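Local coordinates for DNA repair protein PprA (Deinococcus deserti, PDB 6MC8) that binds DNA and takes part in radiation-induced DNA damage repair, with associated roles in genome segregation and filament formation, at residues T170-G175 / E193-A198. The protein carries 2 engineered substitutions. Sequence-based numbering, arbitrary orientation.
Sequences THWTPG and EVHRPA
The six-membered ring of Trp172 reaches across to the side chains of Glu193 and His195, and the contact is wholly one of van der Waals and aromatic packing, with no hydrogen bond between the segments. Its far corner does the touching: CZ3 of Trp172 lies 3.6 Å from CB of His195, and CH2 of Trp172 lies 3.6 Å from CD of Glu193. The Trp172 ring and the Glu193 carboxylate are inclined to each other by 61°. The His195 imidazole is likewise tilted, its plane 47° from that of the six-membered ring and the centroids 5.4 Å apart, an oblique aromatic pair. The strand backbone directs CB of His195 at the indole, and CG, anti to the backbone N (chi1 178°), carries the imidazole alongside, CG of His195 lying 4.0 Å from CH2 of Trp172.

Trp172 sits at the break in strand 168-176, and Glu193 and His195 end strand 189-195; strand 179-186 lies between these two strands in the antiparallel sheet. The indole thus spans the intervening strand on one face of the sheet, touching Trp180 and Arg182 on the way.

Polar bonds fix the groups from outside. Trp172 NE1 is hydrogen-bonded to Ser138 O, Glu193 OE1 forms a salt bridge with Arg182 NE, and Ser261 OG is shared by Glu193 OE2 and His195 ND1. Replacing Trp172 by an alanine is likely to open a gap beside Glu193 and His195 and leave the Ser138 carbonyl without its indole donor.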
loop_
_atom_site.group_PDB
_atom_site.type_symbol
_atom_site.label_atom_id
_atom_site.label_comp_id
_atom_site.label_asym_id
_atom_site.label_seq_id
_atom_site.Cartn_x
_atom_site.Cartn_y
_atom_site.Cartn_z
ATOM N N THR A 170 -2.730 11.934 2.299
ATOM C CA THR A 170 -3.782 12.969 2.236
ATOM C C THR A 170 -3.377 14.078 1.273
ATOM O O THR A 170 -2.209 14.239 0.961
ATOM C CB THR A 170 -4.191 13.543 3.588
ATOM O OG1 THR A 170 -3.151 14.357 4.083
ATOM C CG2 THR A 170 -4.472 12.500 4.627
ATOM N N HIS A 171 -4.391 14.778 0.792
ATOM C CA HIS A 171 -4.280 16.002 -0.023
ATOM C C HIS A 171 -4.009 17.157 0.934
ATOM O O HIS A 171 -4.156 17.028 2.119
ATOM C CB HIS A 171 -5.585 16.304 -0.771
ATOM C CG HIS A 171 -5.821 15.644 -2.089
ATOM N ND1 HIS A 171 -5.086 15.906 -3.188
ATOM C CD2 HIS A 171 -6.777 14.804 -2.500
ATOM C CE1 HIS A 171 -5.540 15.212 -4.187
ATOM N NE2 HIS A 171 -6.552 14.542 -3.799
ATOM N N TRP A 172 -3.654 18.300 0.404
ATOM C CA TRP A 172 -3.424 19.470 1.236
ATOM C C TRP A 172 -4.708 19.882 1.943
ATOM O O TRP A 172 -5.790 19.885 1.355
ATOM C CB TRP A 172 -2.911 20.636 0.396
ATOM C CG TRP A 172 -1.542 20.481 -0.175
ATOM C CD1 TRP A 172 -1.219 20.235 -1.471
ATOM C CD2 TRP A 172 -0.307 20.556 0.536
ATOM N NE1 TRP A 172 0.138 20.167 -1.617
ATOM C CE2 TRP A 172 0.723 20.356 -0.395
ATOM C CE3 TRP A 172 0.027 20.771 1.873
ATOM C CZ2 TRP A 172 2.062 20.375 -0.036
ATOM C CZ3 TRP A 172 1.349 20.782 2.226
ATOM C CH2 TRP A 172 2.354 20.585 1.277
ATOM N N THR A 173 -4.584 20.216 3.223
ATOM C CA THR A 173 -5.684 20.754 3.998
ATOM C C THR A 173 -5.154 21.953 4.777
ATOM O O THR A 173 -3.956 22.007 5.078
ATOM C CB THR A 173 -6.299 19.670 4.924
ATOM O OG1 THR A 173 -7.504 20.146 5.533
ATOM C CG2 THR A 173 -5.356 19.231 6.004
ATOM N N PRO A 174 -5.982 22.968 5.028
ATOM C CA PRO A 174 -5.480 24.174 5.704
ATOM C C PRO A 174 -5.132 23.907 7.160
ATOM O O PRO A 174 -5.891 23.269 7.891
ATOM C CB PRO A 174 -6.647 25.158 5.578
ATOM C CG PRO A 174 -7.424 24.676 4.431
ATOM C CD PRO A 174 -7.322 23.195 4.464
ATOM N N GLY A 175 -3.997 24.456 7.565
ATOM C CA GLY A 175 -3.530 24.397 8.952
ATOM C C GLY A 175 -3.492 25.739 9.666
ATOM O O GLY A 175 -3.027 25.734 10.768
ATOM N N GLU A 193 3.753 16.700 6.662
ATOM C CA GLU A 193 4.395 17.889 6.129
ATOM C C GLU A 193 3.573 19.100 6.529
ATOM O O GLU A 193 2.344 19.060 6.471
ATOM C CB GLU A 193 4.521 17.812 4.606
ATOM C CG GLU A 193 5.226 18.996 3.972
ATOM C CD GLU A 193 5.309 18.891 2.472
ATOM O OE1 GLU A 193 4.784 17.913 1.912
ATOM O OE2 GLU A 193 5.900 19.787 1.847
ATOM N N VAL A 194 4.249 20.160 6.952
ATOM C CA VAL A 194 3.633 21.447 7.242
ATOM C C VAL A 194 4.296 22.483 6.348
ATOM O O VAL A 194 5.518 22.648 6.387
ATOM C CB VAL A 194 3.770 21.805 8.731
ATOM C CG1 VAL A 194 3.417 23.236 8.970
ATOM C CG2 VAL A 194 2.866 20.925 9.557
ATOM N N HIS A 195 3.494 23.177 5.547
ATOM C CA HIS A 195 3.991 24.003 4.455
ATOM C C HIS A 195 3.436 25.417 4.533
ATOM O O HIS A 195 2.220 25.608 4.552
ATOM C CB HIS A 195 3.615 23.384 3.117
ATOM C CG HIS A 195 4.050 24.180 1.931
ATOM N ND1 HIS A 195 5.351 24.201 1.485
ATOM C CD2 HIS A 195 3.352 24.979 1.093
ATOM C CE1 HIS A 195 5.436 24.979 0.423
ATOM N NE2 HIS A 195 4.238 25.466 0.166
ATOM N N ARG A 196 4.329 26.398 4.553
ATOM C CA ARG A 196 3.969 27.799 4.347
ATOM C C ARG A 196 4.784 28.296 3.163
ATOM O O ARG A 196 6.027 28.200 3.200
ATOM C CB ARG A 196 4.226 28.656 5.580
ATOM C CG ARG A 196 3.695 30.069 5.422
ATOM C CD ARG A 196 4.041 30.970 6.583
ATOM N NE ARG A 196 3.413 30.560 7.827
ATOM C CZ ARG A 196 4.083 30.106 8.875
ATOM N NH1 ARG A 196 5.399 30.000 8.820
ATOM N NH2 ARG A 196 3.440 29.758 9.974
ATOM N N PRO A 197 4.145 28.816 2.115
ATOM C CA PRO A 197 4.865 29.125 0.870
ATOM C C PRO A 197 5.858 30.268 1.020
ATOM O O PRO A 197 5.555 31.314 1.594
ATOM C CB PRO A 197 3.738 29.491 -0.099
ATOM C CG PRO A 197 2.542 28.840 0.460
ATOM C CD PRO A 197 2.692 28.913 1.935
ATOM N N ALA A 198 7.058 30.050 0.491
ATOM C CA ALA A 198 8.123 31.037 0.547
ATOM C C ALA A 198 9.032 30.857 -0.656
ATOM O O ALA A 198 9.493 29.750 -0.938
ATOM C CB ALA A 198 8.932 30.918 1.840
#